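Local structure of scavenger receptor with C-type lectin type I (Homo sapiens, 2OX8) at residues K36-V41 with F126-D131; K10-K15 with R46-W51; V41-R46 with H62-T67; V21-F26 with E121-F126. The protein probably works as a scavenger receptor whose C-type carbohydrate-recognition domain binds sugars, among them the leukocyte glycan Lewis(x). All coordinates share one frame; numbering follows the deposited sequence.

Contact 1 (K36-V41 with F126-D131). With ZN (zinc ion), chain F; ZN (zinc ion), chain G.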
# COMPACT_ATOMS: atom_id res chain seq x y z
N LYS A 36 4.53 -3.15 -15.00
CA LYS A 36 5.76 -2.36 -14.96
C LYS A 36 6.79 -3.25 -14.28
O LYS A 36 7.87 -2.79 -13.90
CB LYS A 36 5.60 -1.08 -14.14
CG LYS A 36 4.35 -0.27 -14.45
CD LYS A 36 4.21 0.02 -15.92
CE LYS A 36 3.07 1.00 -16.19
NZ LYS A 36 1.73 0.51 -15.77
N SER A 37 6.45 -4.53 -14.10
CA SER A 37 7.33 -5.49 -13.45
C SER A 37 7.53 -5.20 -11.98
O SER A 37 8.62 -5.42 -11.44
CB SER A 37 8.70 -5.53 -14.14
OG SER A 37 8.74 -6.56 -15.11
N SER A 38 6.48 -4.69 -11.34
CA SER A 38 6.50 -4.37 -9.93
C SER A 38 5.17 -4.75 -9.27
O SER A 38 4.33 -5.46 -9.84
CB SER A 38 6.78 -2.86 -9.75
OG SER A 38 5.69 -2.08 -10.20
N HIS A 39 4.95 -4.27 -8.05
CA HIS A 39 3.73 -4.60 -7.35
C HIS A 39 3.47 -3.50 -6.36
O HIS A 39 4.39 -2.77 -5.98
CB HIS A 39 3.93 -5.90 -6.58
CG HIS A 39 5.19 -5.93 -5.78
ND1 HIS A 39 5.36 -5.18 -4.63
CD2 HIS A 39 6.37 -6.57 -5.99
CE1 HIS A 39 6.58 -5.36 -4.17
NE2 HIS A 39 7.22 -6.19 -4.98
N LEU A 40 2.21 -3.37 -5.94
CA LEU A 40 1.88 -2.38 -4.95
C LEU A 40 2.90 -2.59 -3.81
O LEU A 40 3.23 -3.73 -3.43
CB LEU A 40 0.42 -2.56 -4.51
CG LEU A 40 -0.62 -2.01 -5.53
CD1 LEU A 40 -2.00 -2.60 -5.27
CD2 LEU A 40 -0.67 -0.47 -5.44
N VAL A 41 3.44 -1.47 -3.33
CA VAL A 41 4.46 -1.43 -2.30
C VAL A 41 4.23 -2.29 -1.05
O VAL A 41 3.10 -2.44 -0.58
CB VAL A 41 4.69 0.05 -1.89
CG1 VAL A 41 3.47 0.57 -1.15
CG2 VAL A 41 5.92 0.19 -1.06
N PHE A 126 -1.70 5.27 -5.99
CA PHE A 126 -1.02 4.07 -5.52
C PHE A 126 0.49 4.13 -5.67
O PHE A 126 1.03 4.92 -6.45
CB PHE A 126 -1.58 2.86 -6.28
CG PHE A 126 -1.46 2.98 -7.77
CD1 PHE A 126 -0.31 2.56 -8.42
CD2 PHE A 126 -2.47 3.58 -8.52
CE1 PHE A 126 -0.17 2.74 -9.79
CE2 PHE A 126 -2.34 3.76 -9.89
CZ PHE A 126 -1.18 3.34 -10.53
N ILE A 127 1.18 3.28 -4.91
CA ILE A 127 2.63 3.22 -4.93
C ILE A 127 3.10 1.88 -5.48
O ILE A 127 2.68 0.82 -5.01
CB ILE A 127 3.21 3.42 -3.49
CG1 ILE A 127 2.77 4.77 -2.94
CG2 ILE A 127 4.73 3.35 -3.52
CD1 ILE A 127 3.28 5.06 -1.52
N CYS A 128 3.96 1.92 -6.48
CA CYS A 128 4.50 0.71 -7.06
C CYS A 128 5.94 0.55 -6.56
O CYS A 128 6.65 1.54 -6.31
CB CYS A 128 4.49 0.78 -8.58
SG CYS A 128 2.84 0.75 -9.36
N GLU A 129 6.38 -0.69 -6.43
CA GLU A 129 7.69 -0.97 -5.90
C GLU A 129 8.31 -2.17 -6.62
O GLU A 129 7.59 -3.06 -7.09
CB GLU A 129 7.55 -1.24 -4.40
CG GLU A 129 8.80 -1.74 -3.67
CD GLU A 129 8.50 -2.23 -2.26
OE1 GLU A 129 7.66 -3.14 -2.11
OE2 GLU A 129 9.09 -1.72 -1.29
N LYS A 130 9.64 -2.16 -6.73
CA LYS A 130 10.37 -3.28 -7.34
C LYS A 130 11.82 -3.21 -6.87
O LYS A 130 12.42 -2.14 -6.83
CB LYS A 130 10.29 -3.26 -8.86
CG LYS A 130 10.81 -2.00 -9.53
CD LYS A 130 10.72 -2.15 -11.05
CE LYS A 130 10.81 -0.82 -11.78
NZ LYS A 130 10.41 -1.03 -13.20
N ASP A 131 12.36 -4.36 -6.49
CA ASP A 131 13.73 -4.47 -6.00
C ASP A 131 14.67 -4.78 -7.18
O ASP A 131 14.48 -5.75 -7.89
CB ASP A 131 13.77 -5.57 -4.93
CG ASP A 131 15.18 -5.98 -4.54
OD1 ASP A 131 15.96 -6.40 -5.41
OD2 ASP A 131 15.52 -5.89 -3.35
ZN ZN F . 9.12 -2.28 0.49
ZN ZN G . 16.60 -6.05 -1.92

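Contact 2 (K10-K15 with R46-W51). With ZN (zinc ion), chain G; ZN (zinc ion), chain F.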
# COMPACT_ATOMS: atom_id res chain seq x y z
N LYS A 10 11.46 6.65 -7.60
CA LYS A 10 12.39 7.09 -6.57
C LYS A 10 13.10 5.91 -5.97
O LYS A 10 12.56 4.80 -5.88
CB LYS A 10 11.67 7.89 -5.48
CG LYS A 10 11.15 9.20 -5.97
CD LYS A 10 10.15 9.81 -5.02
CE LYS A 10 9.59 11.10 -5.63
NZ LYS A 10 10.71 12.03 -6.04
N ASN A 11 14.33 6.16 -5.55
CA ASN A 11 15.15 5.14 -4.97
C ASN A 11 15.34 5.30 -3.47
O ASN A 11 15.43 6.41 -2.95
CB ASN A 11 16.52 5.10 -5.69
CG ASN A 11 17.52 4.23 -4.98
OD1 ASN A 11 18.33 4.72 -4.19
ND2 ASN A 11 17.47 2.92 -5.24
N PHE A 12 15.37 4.16 -2.80
CA PHE A 12 15.58 4.03 -1.37
C PHE A 12 16.11 2.62 -1.19
O PHE A 12 15.44 1.64 -1.56
CB PHE A 12 14.27 4.17 -0.59
CG PHE A 12 14.42 3.89 0.89
CD1 PHE A 12 14.97 4.85 1.74
CD2 PHE A 12 14.03 2.66 1.42
CE1 PHE A 12 15.14 4.59 3.11
CE2 PHE A 12 14.19 2.39 2.78
CZ PHE A 12 14.75 3.36 3.63
N THR A 13 17.32 2.50 -0.66
CA THR A 13 17.93 1.19 -0.47
C THR A 13 18.19 0.59 -1.84
O THR A 13 18.93 1.18 -2.62
CB THR A 13 17.01 0.30 0.41
OG1 THR A 13 17.18 0.67 1.78
CG2 THR A 13 17.35 -1.15 0.26
N ASP A 14 17.59 -0.55 -2.18
CA ASP A 14 17.82 -1.17 -3.48
C ASP A 14 16.53 -1.25 -4.28
O ASP A 14 16.41 -2.03 -5.23
CB ASP A 14 18.40 -2.58 -3.30
CG ASP A 14 17.41 -3.55 -2.68
OD1 ASP A 14 16.51 -3.11 -1.94
OD2 ASP A 14 17.55 -4.77 -2.92
N LYS A 15 15.57 -0.41 -3.91
CA LYS A 15 14.27 -0.43 -4.55
C LYS A 15 13.83 0.88 -5.20
O LYS A 15 14.10 1.99 -4.69
CB LYS A 15 13.22 -0.85 -3.53
CG LYS A 15 13.58 -2.08 -2.75
CD LYS A 15 12.62 -2.29 -1.60
CE LYS A 15 12.82 -3.65 -1.01
NZ LYS A 15 14.18 -3.75 -0.50
N ARG A 46 10.30 0.24 9.79
CA ARG A 46 9.92 1.60 10.12
C ARG A 46 10.70 2.59 9.26
O ARG A 46 10.13 3.58 8.81
CB ARG A 46 10.18 1.89 11.60
CG ARG A 46 11.54 1.46 12.12
CD ARG A 46 11.86 2.12 13.46
NE ARG A 46 13.18 1.75 13.97
CZ ARG A 46 13.45 0.61 14.60
NH1 ARG A 46 12.48 -0.28 14.80
NH2 ARG A 46 14.68 0.36 15.04
N GLU A 47 11.98 2.30 9.04
CA GLU A 47 12.82 3.19 8.24
C GLU A 47 12.24 3.38 6.86
O GLU A 47 12.27 4.49 6.33
CB GLU A 47 14.25 2.64 8.08
CG GLU A 47 15.06 2.51 9.36
CD GLU A 47 14.90 1.14 10.02
OE1 GLU A 47 13.88 0.91 10.72
OE2 GLU A 47 15.80 0.28 9.83
N GLU A 48 11.72 2.31 6.26
CA GLU A 48 11.12 2.41 4.94
C GLU A 48 9.86 3.26 5.08
O GLU A 48 9.65 4.21 4.33
CB GLU A 48 10.79 1.02 4.37
CG GLU A 48 10.20 1.04 2.95
CD GLU A 48 9.83 -0.35 2.42
OE1 GLU A 48 9.46 -0.48 1.23
OE2 GLU A 48 9.90 -1.32 3.18
N GLN A 49 9.02 2.92 6.05
CA GLN A 49 7.78 3.66 6.31
C GLN A 49 8.05 5.15 6.52
O GLN A 49 7.30 5.99 6.03
CB GLN A 49 7.06 3.07 7.53
CG GLN A 49 5.89 3.89 8.04
CD GLN A 49 4.73 3.95 7.08
OE1 GLN A 49 4.08 2.94 6.80
NE2 GLN A 49 4.45 5.15 6.56
N GLN A 50 9.12 5.49 7.22
CA GLN A 50 9.44 6.91 7.43
C GLN A 50 9.87 7.59 6.13
O GLN A 50 9.64 8.78 5.95
CB GLN A 50 10.53 7.07 8.49
CG GLN A 50 10.13 6.47 9.85
CD GLN A 50 11.18 6.70 10.94
OE1 GLN A 50 12.36 6.40 10.76
NE2 GLN A 50 10.73 7.22 12.08
N TRP A 51 10.51 6.84 5.23
CA TRP A 51 10.97 7.38 3.95
C TRP A 51 9.80 7.60 3.02
O TRP A 51 9.68 8.64 2.38
CB TRP A 51 11.95 6.43 3.28
CG TRP A 51 12.38 6.91 1.94
CD1 TRP A 51 13.31 7.87 1.68
CD2 TRP A 51 11.89 6.47 0.66
NE1 TRP A 51 13.43 8.07 0.32
CE2 TRP A 51 12.57 7.22 -0.33
CE3 TRP A 51 10.94 5.52 0.25
CZ2 TRP A 51 12.33 7.06 -1.71
CZ3 TRP A 51 10.70 5.36 -1.12
CH2 TRP A 51 11.40 6.13 -2.08
ZN ZN G . 16.60 -6.05 -1.92
ZN ZN F . 9.12 -2.28 0.49

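Contact 3 (V41-R46 with H62-T67). With ZN (zinc ion), chain I; ZN (zinc ion), chain F.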
# COMPACT_ATOMS: atom_id res chain seq x y z
N VAL A 41 3.44 -1.47 -3.33
CA VAL A 41 4.46 -1.43 -2.30
C VAL A 41 4.23 -2.29 -1.05
O VAL A 41 3.10 -2.44 -0.58
CB VAL A 41 4.69 0.05 -1.89
CG1 VAL A 41 3.47 0.57 -1.15
CG2 VAL A 41 5.92 0.19 -1.06
N PHE A 42 5.32 -2.86 -0.53
CA PHE A 42 5.29 -3.65 0.71
C PHE A 42 6.11 -2.78 1.66
O PHE A 42 7.17 -2.27 1.27
CB PHE A 42 6.03 -4.99 0.57
CG PHE A 42 5.41 -5.94 -0.39
CD1 PHE A 42 6.18 -6.92 -0.99
CD2 PHE A 42 4.06 -5.85 -0.74
CE1 PHE A 42 5.63 -7.80 -1.93
CE2 PHE A 42 3.50 -6.72 -1.67
CZ PHE A 42 4.29 -7.70 -2.27
N ILE A 43 5.63 -2.59 2.88
CA ILE A 43 6.37 -1.78 3.85
C ILE A 43 6.80 -2.70 4.99
O ILE A 43 5.99 -3.08 5.83
CB ILE A 43 5.49 -0.64 4.36
CG1 ILE A 43 5.16 0.29 3.19
CG2 ILE A 43 6.20 0.11 5.48
CD1 ILE A 43 3.97 1.14 3.41
N ASN A 44 8.08 -3.06 5.01
CA ASN A 44 8.57 -3.98 6.02
C ASN A 44 9.49 -3.51 7.14
O ASN A 44 10.04 -4.32 7.87
CB ASN A 44 9.19 -5.17 5.32
CG ASN A 44 8.16 -6.01 4.63
OD1 ASN A 44 7.23 -6.51 5.25
ND2 ASN A 44 8.31 -6.18 3.32
N THR A 45 9.65 -2.20 7.29
CA THR A 45 10.50 -1.67 8.34
C THR A 45 10.06 -0.26 8.58
O THR A 45 9.50 0.38 7.70
CB THR A 45 11.98 -1.64 7.90
OG1 THR A 45 12.10 -0.91 6.67
CG2 THR A 45 12.51 -3.05 7.71
N ARG A 46 10.30 0.24 9.79
CA ARG A 46 9.92 1.60 10.12
C ARG A 46 10.70 2.59 9.26
O ARG A 46 10.13 3.58 8.81
CB ARG A 46 10.18 1.89 11.60
CG ARG A 46 11.54 1.46 12.12
CD ARG A 46 11.86 2.12 13.46
NE ARG A 46 13.18 1.75 13.97
CZ ARG A 46 13.45 0.61 14.60
NH1 ARG A 46 12.48 -0.28 14.80
NH2 ARG A 46 14.68 0.36 15.04
N HIS A 62 -2.82 6.67 -0.68
CA HIS A 62 -2.24 5.73 -1.65
C HIS A 62 -2.45 4.26 -1.28
O HIS A 62 -2.32 3.90 -0.12
CB HIS A 62 -0.73 5.97 -1.77
CG HIS A 62 -0.37 7.29 -2.37
ND1 HIS A 62 0.07 7.42 -3.67
CD2 HIS A 62 -0.41 8.54 -1.86
CE1 HIS A 62 0.28 8.70 -3.94
NE2 HIS A 62 -0.00 9.40 -2.85
N TRP A 63 -2.75 3.41 -2.27
CA TRP A 63 -2.93 1.97 -2.01
C TRP A 63 -1.57 1.34 -1.72
O TRP A 63 -0.56 1.75 -2.27
CB TRP A 63 -3.45 1.22 -3.23
CG TRP A 63 -4.83 1.44 -3.68
CD1 TRP A 63 -5.22 1.93 -4.88
CD2 TRP A 63 -6.03 1.15 -2.95
NE1 TRP A 63 -6.58 1.96 -4.97
CE2 TRP A 63 -7.11 1.48 -3.80
CE3 TRP A 63 -6.30 0.62 -1.67
CZ2 TRP A 63 -8.45 1.32 -3.41
CZ3 TRP A 63 -7.62 0.46 -1.29
CH2 TRP A 63 -8.69 0.81 -2.16
N ILE A 64 -1.55 0.33 -0.85
CA ILE A 64 -0.32 -0.41 -0.57
C ILE A 64 -0.64 -1.90 -0.84
O ILE A 64 -1.80 -2.28 -0.90
CB ILE A 64 0.17 -0.17 0.88
CG1 ILE A 64 -0.87 -0.61 1.92
CG2 ILE A 64 0.46 1.29 1.06
CD1 ILE A 64 -0.38 -0.43 3.38
N GLY A 65 0.38 -2.73 -1.06
CA GLY A 65 0.12 -4.12 -1.38
C GLY A 65 -0.26 -4.99 -0.19
O GLY A 65 0.43 -5.97 0.12
N LEU A 66 -1.35 -4.64 0.47
CA LEU A 66 -1.81 -5.34 1.65
C LEU A 66 -3.29 -5.60 1.51
O LEU A 66 -4.06 -4.69 1.16
CB LEU A 66 -1.53 -4.49 2.90
CG LEU A 66 -1.79 -5.10 4.28
CD1 LEU A 66 -1.13 -6.47 4.40
CD2 LEU A 66 -1.25 -4.15 5.35
N THR A 67 -3.67 -6.84 1.77
CA THR A 67 -5.06 -7.26 1.64
C THR A 67 -5.39 -8.41 2.59
O THR A 67 -4.49 -9.06 3.13
CB THR A 67 -5.32 -7.71 0.20
OG1 THR A 67 -4.51 -8.86 -0.10
CG2 THR A 67 -4.95 -6.60 -0.78
ZN ZN I . 0.98 11.19 -2.97
ZN ZN F . 9.12 -2.28 0.49
O HOH W 1 -0.22 11.48 -0.86
O HOH W 2 3.15 11.81 -3.72

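Contact 4 (V21-F26 with E121-F126)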
# COMPACT_ATOMS: atom_id res chain seq x y z
N VAL A 21 0.11 9.12 -10.30
CA VAL A 21 -0.56 10.37 -10.54
C VAL A 21 -2.04 10.03 -10.69
O VAL A 21 -2.88 10.64 -10.05
CB VAL A 21 -0.06 11.03 -11.82
CG1 VAL A 21 -0.94 12.21 -12.17
CG2 VAL A 21 1.40 11.46 -11.62
N GLU A 22 -2.36 9.03 -11.51
CA GLU A 22 -3.77 8.69 -11.65
C GLU A 22 -4.24 7.81 -10.51
O GLU A 22 -3.46 7.11 -9.86
CB GLU A 22 -4.08 8.00 -12.98
CG GLU A 22 -5.55 8.20 -13.40
CD GLU A 22 -5.99 7.35 -14.61
OE1 GLU A 22 -5.26 7.35 -15.63
OE2 GLU A 22 -7.06 6.70 -14.53
N LYS A 23 -5.55 7.89 -10.26
CA LYS A 23 -6.19 7.11 -9.22
C LYS A 23 -6.96 5.99 -9.90
O LYS A 23 -7.46 6.16 -11.01
CB LYS A 23 -7.16 8.01 -8.45
CG LYS A 23 -6.55 9.26 -7.87
CD LYS A 23 -7.63 10.26 -7.50
CE LYS A 23 -7.11 11.37 -6.60
NZ LYS A 23 -6.93 10.92 -5.19
N GLU A 24 -7.06 4.84 -9.23
CA GLU A 24 -7.79 3.71 -9.79
C GLU A 24 -8.21 2.66 -8.76
O GLU A 24 -7.86 2.74 -7.57
CB GLU A 24 -6.96 3.05 -10.91
CG GLU A 24 -6.86 3.94 -12.14
CD GLU A 24 -6.45 3.21 -13.39
OE1 GLU A 24 -7.10 2.19 -13.72
OE2 GLU A 24 -5.50 3.68 -14.06
N ILE A 25 -8.99 1.69 -9.21
CA ILE A 25 -9.46 0.62 -8.35
C ILE A 25 -8.27 -0.22 -7.90
O ILE A 25 -7.27 -0.36 -8.62
CB ILE A 25 -10.49 -0.27 -9.09
CG1 ILE A 25 -11.84 0.46 -9.13
CG2 ILE A 25 -10.63 -1.63 -8.41
CD1 ILE A 25 -12.87 -0.24 -10.00
N PHE A 26 -8.36 -0.77 -6.70
CA PHE A 26 -7.26 -1.56 -6.18
C PHE A 26 -6.75 -2.54 -7.22
O PHE A 26 -5.55 -2.59 -7.50
CB PHE A 26 -7.67 -2.31 -4.93
CG PHE A 26 -6.53 -2.98 -4.24
CD1 PHE A 26 -5.83 -2.33 -3.23
CD2 PHE A 26 -6.15 -4.27 -4.59
CE1 PHE A 26 -4.77 -2.96 -2.58
CE2 PHE A 26 -5.09 -4.91 -3.95
CZ PHE A 26 -4.40 -4.25 -2.94
N GLU A 121 -12.20 -1.11 -5.22
CA GLU A 121 -13.16 -0.49 -6.13
C GLU A 121 -13.28 1.01 -5.85
O GLU A 121 -13.83 1.76 -6.66
CB GLU A 121 -14.53 -1.18 -6.04
CG GLU A 121 -14.57 -2.51 -6.78
CD GLU A 121 -15.96 -3.11 -6.84
OE1 GLU A 121 -16.47 -3.55 -5.78
OE2 GLU A 121 -16.55 -3.15 -7.95
N ASP A 122 -12.79 1.43 -4.69
CA ASP A 122 -12.77 2.85 -4.35
C ASP A 122 -11.53 3.31 -5.12
O ASP A 122 -10.56 2.55 -5.28
CB ASP A 122 -12.57 3.03 -2.85
CG ASP A 122 -13.83 3.48 -2.14
OD1 ASP A 122 -14.93 3.04 -2.54
OD2 ASP A 122 -13.73 4.26 -1.16
N VAL A 123 -11.53 4.55 -5.60
CA VAL A 123 -10.39 5.03 -6.36
C VAL A 123 -9.39 5.78 -5.49
O VAL A 123 -9.76 6.57 -4.63
CB VAL A 123 -10.88 5.94 -7.53
CG1 VAL A 123 -9.72 6.31 -8.42
CG2 VAL A 123 -11.93 5.22 -8.35
N ASN A 124 -8.11 5.49 -5.70
CA ASN A 124 -7.03 6.13 -4.95
C ASN A 124 -5.77 6.11 -5.78
O ASN A 124 -5.68 5.42 -6.79
CB ASN A 124 -6.72 5.39 -3.64
CG ASN A 124 -7.86 5.44 -2.65
OD1 ASN A 124 -8.71 4.55 -2.63
ND2 ASN A 124 -7.88 6.47 -1.81
N ASN A 125 -4.78 6.87 -5.31
CA ASN A 125 -3.48 6.91 -5.95
C ASN A 125 -2.81 5.68 -5.39
O ASN A 125 -3.29 5.11 -4.41
CB ASN A 125 -2.73 8.18 -5.54
CG ASN A 125 -3.44 9.45 -5.99
OD1 ASN A 125 -4.46 9.84 -5.43
ND2 ASN A 125 -2.90 10.10 -7.01
N PHE A 126 -1.70 5.27 -5.99
CA PHE A 126 -1.02 4.07 -5.52
C PHE A 126 0.49 4.13 -5.67
O PHE A 126 1.03 4.92 -6.45
CB PHE A 126 -1.58 2.86 -6.28
CG PHE A 126 -1.46 2.98 -7.77
CD1 PHE A 126 -0.31 2.56 -8.42
CD2 PHE A 126 -2.47 3.58 -8.52
CE1 PHE A 126 -0.17 2.74 -9.79
CE2 PHE A 126 -2.34 3.76 -9.89
CZ PHE A 126 -1.18 3.34 -10.53

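Contact 1 (K36-V41 with F126-D131)
Glu129 of strand 125-131 lies against His39 and Val41 and binds a zinc ion through its tip. Its CB lies against Val41 CA at 3.7 Å. CG stands opposite the main-chain N (chi1 172°), and the extended chain brings CD to 3.7 Å from Val41 CG2, the two side chains meeting at about a right angle. At the tip the carboxylate divides its work. OE2 binds the zinc at 1.9 Å, in company with Glu48 OE1 and Phe42 O, while OE1 accepts the backbone N-H of Phe42 and has His39 CE1 3.2 Å away. The imidazole, turned 75° from the carboxylate plane, is pinned by ND1 donating to Leu40 O at 2.8 Å and is stacked on Phe42. Between the main chains, backbone bonds join Glu129 N to His39 O and Val41 N to Ile127 O, a short antiparallel pairing. Past its end, Lys130 stretches out so that NZ reaches Lys36 O at 3.2 Å, nearly in line with the carbonyl, and also makes a cation-pi contact with Trp9. Leu40 turns its CD2 to Phe126 CB at 3.6 Å. Strand 125-131 is thus paired edge by edge with the short strand 39-40 for part of its length, and it also pairs with strands 15-19 and 62-67; helix 26-35 packs on Leu40 and Phe126 and is tied to Cys128 by its disulfide with Cys33.

Contact 2 (K10-K15 with R46-W51)
The N-terminal beta hairpin, an element of long-form C-type lectin domains, rests on helix 46-55 through Phe12 and Trp51. The two rings form an offset stack, centroids 4.4 Å apart between the phenyl and the five-membered ring of the indole, planes inclined by 24°. Their side chains run past one another in opposite directions, so each CB lies over a face of the other's ring. Phe12 CB sits 3.4 Å from the centroid of the six-membered ring of Trp51, almost on its normal, and Trp51 CB lies 4.0 Å from the centroid of the Phe12 ring. Both rings are swung out opposite their backbone N (chi1 174° for Phe12 and 177° for Trp51), which lets them reach across to each other. Lys10 CB meets the indole at its edge, 3.8 Å from CH2. Nearly a turn earlier in the helix, Glu48 CB is 4.0 Å from Phe12 CE2; the Glu48 carboxylate goes on to bind a zinc ion through OE1 and is held by Tyr17 OH and by Asn44 N. A type II' turn from Phe12 to Lys15 closes the hairpin, where Asp14 OD2 binds a second zinc ion together with Asp131, and Lys15 NZ forms a salt bridge to Asp14 OD1 at 2.8 Å. Strand 9-12 is therefore flanked by strand 15-19 in the sheet and by helix 46-55, with Tyr17 of strand 15-19 also meeting the Trp51 ring.

Contact 3 (V41-R46 with H62-T67)
Val41 and Ile64 meet at a slant in the interior, methyl to methyl, with Val41 CG1 3.8 Å from Ile64 CG2. Ile64 turns CG2 this way because CG1 takes the place between its backbone N and carbonyl carbon (chi1 60°). The same CG2 receives Ile43 CD1 more loosely, at 4.2 Å, so one methyl of Ile64 faces two residues of the loop. Ile64 also packs on Ala107 and Leu109 of strand 106-109. Beside this apolar patch, Gly65 N donates to Val41 O at 2.8 Å; the N-H points at the oxygen with an angle of 157°. Gly65 is the centre of an inverse gamma turn, closed by Leu66 N bonding to Ile64 O, and here the chain turns a corner. With no side chain on Gly65, the Phe42 ring can come up close to the turn, its CE2 3.6 Å from Gly65 O. The Phe42 main chain has another task: its O binds, at 2.1 Å, a zinc ion that Glu48 and Glu129 also bind. At the start of the strand, His62 NE2 binds a different zinc ion, shared with Glu60 and two waters, while Trp63 sends its NE1 to Glu24 O. The run Trp63, Ile64, Gly65, Leu66 is the WIGL motif, a signature of the C-type lectin fold, set in the core where strand 62-67 lies beside strand 125-131.

Contact 4 (V21-F26 with E121-F126)
Lys23 NZ donates to Asn125 OD1 at 2.7 Å, approaching in the plane of the amide carbonyl with a C=O...N angle of 158°. The lysine runs out nearly straight and bends only at its last torsion (chi4 -77°), which folds NZ back onto that oxygen; on the way its CG passes 3.3 Å from OD1. At the other end of the amide, Asn125 ND2 makes a weak bond to Ser20 O. Next to this pair the backbones make a single antiparallel bridge, with Glu24 N bonding to Asn124 O at 2.9 Å and Asn124 N returning to Glu24 O through a weak bond of 3.3 Å. Glu24 O also takes the Trp63 indole N-H. Outward from the bridge, Ile25 lays CG1 over the backbone of Glu121, 3.4 Å from its CA. At the inner end, Glu22 O lies 3.5 Å from Phe126 CE2. Ile25 occupies the N-cap position of helix 26-35, and the bridge joins the approach to that helix to the lead-in of strand 125-131, consistent with the C-type lectin fold, in which the N- and C-terminal strands come together at the base of the domain.

Contacts 1 and 4 both use strand 125-131, and contact 3 uses its neighbour in the sheet, 62-67; contacts 1 and 3 share Val41, with centres 10 Å apart, and contacts 1 and 4 share Phe126. The centre of contact 2 is about 13 Å from that of contact 1, and the two meet through both of their zinc ions. Contact 3 joins the zinc ion of Glu48 and Glu129 through Phe42. Contact 4 is on the far side of the chain's centre from contact 2, about 22 Å between centres. Along the chain come 10-15, 21-26, 36-51, 62-67 and finally 121-131, so contacts 1 and 4 bring early and late parts of the domain together.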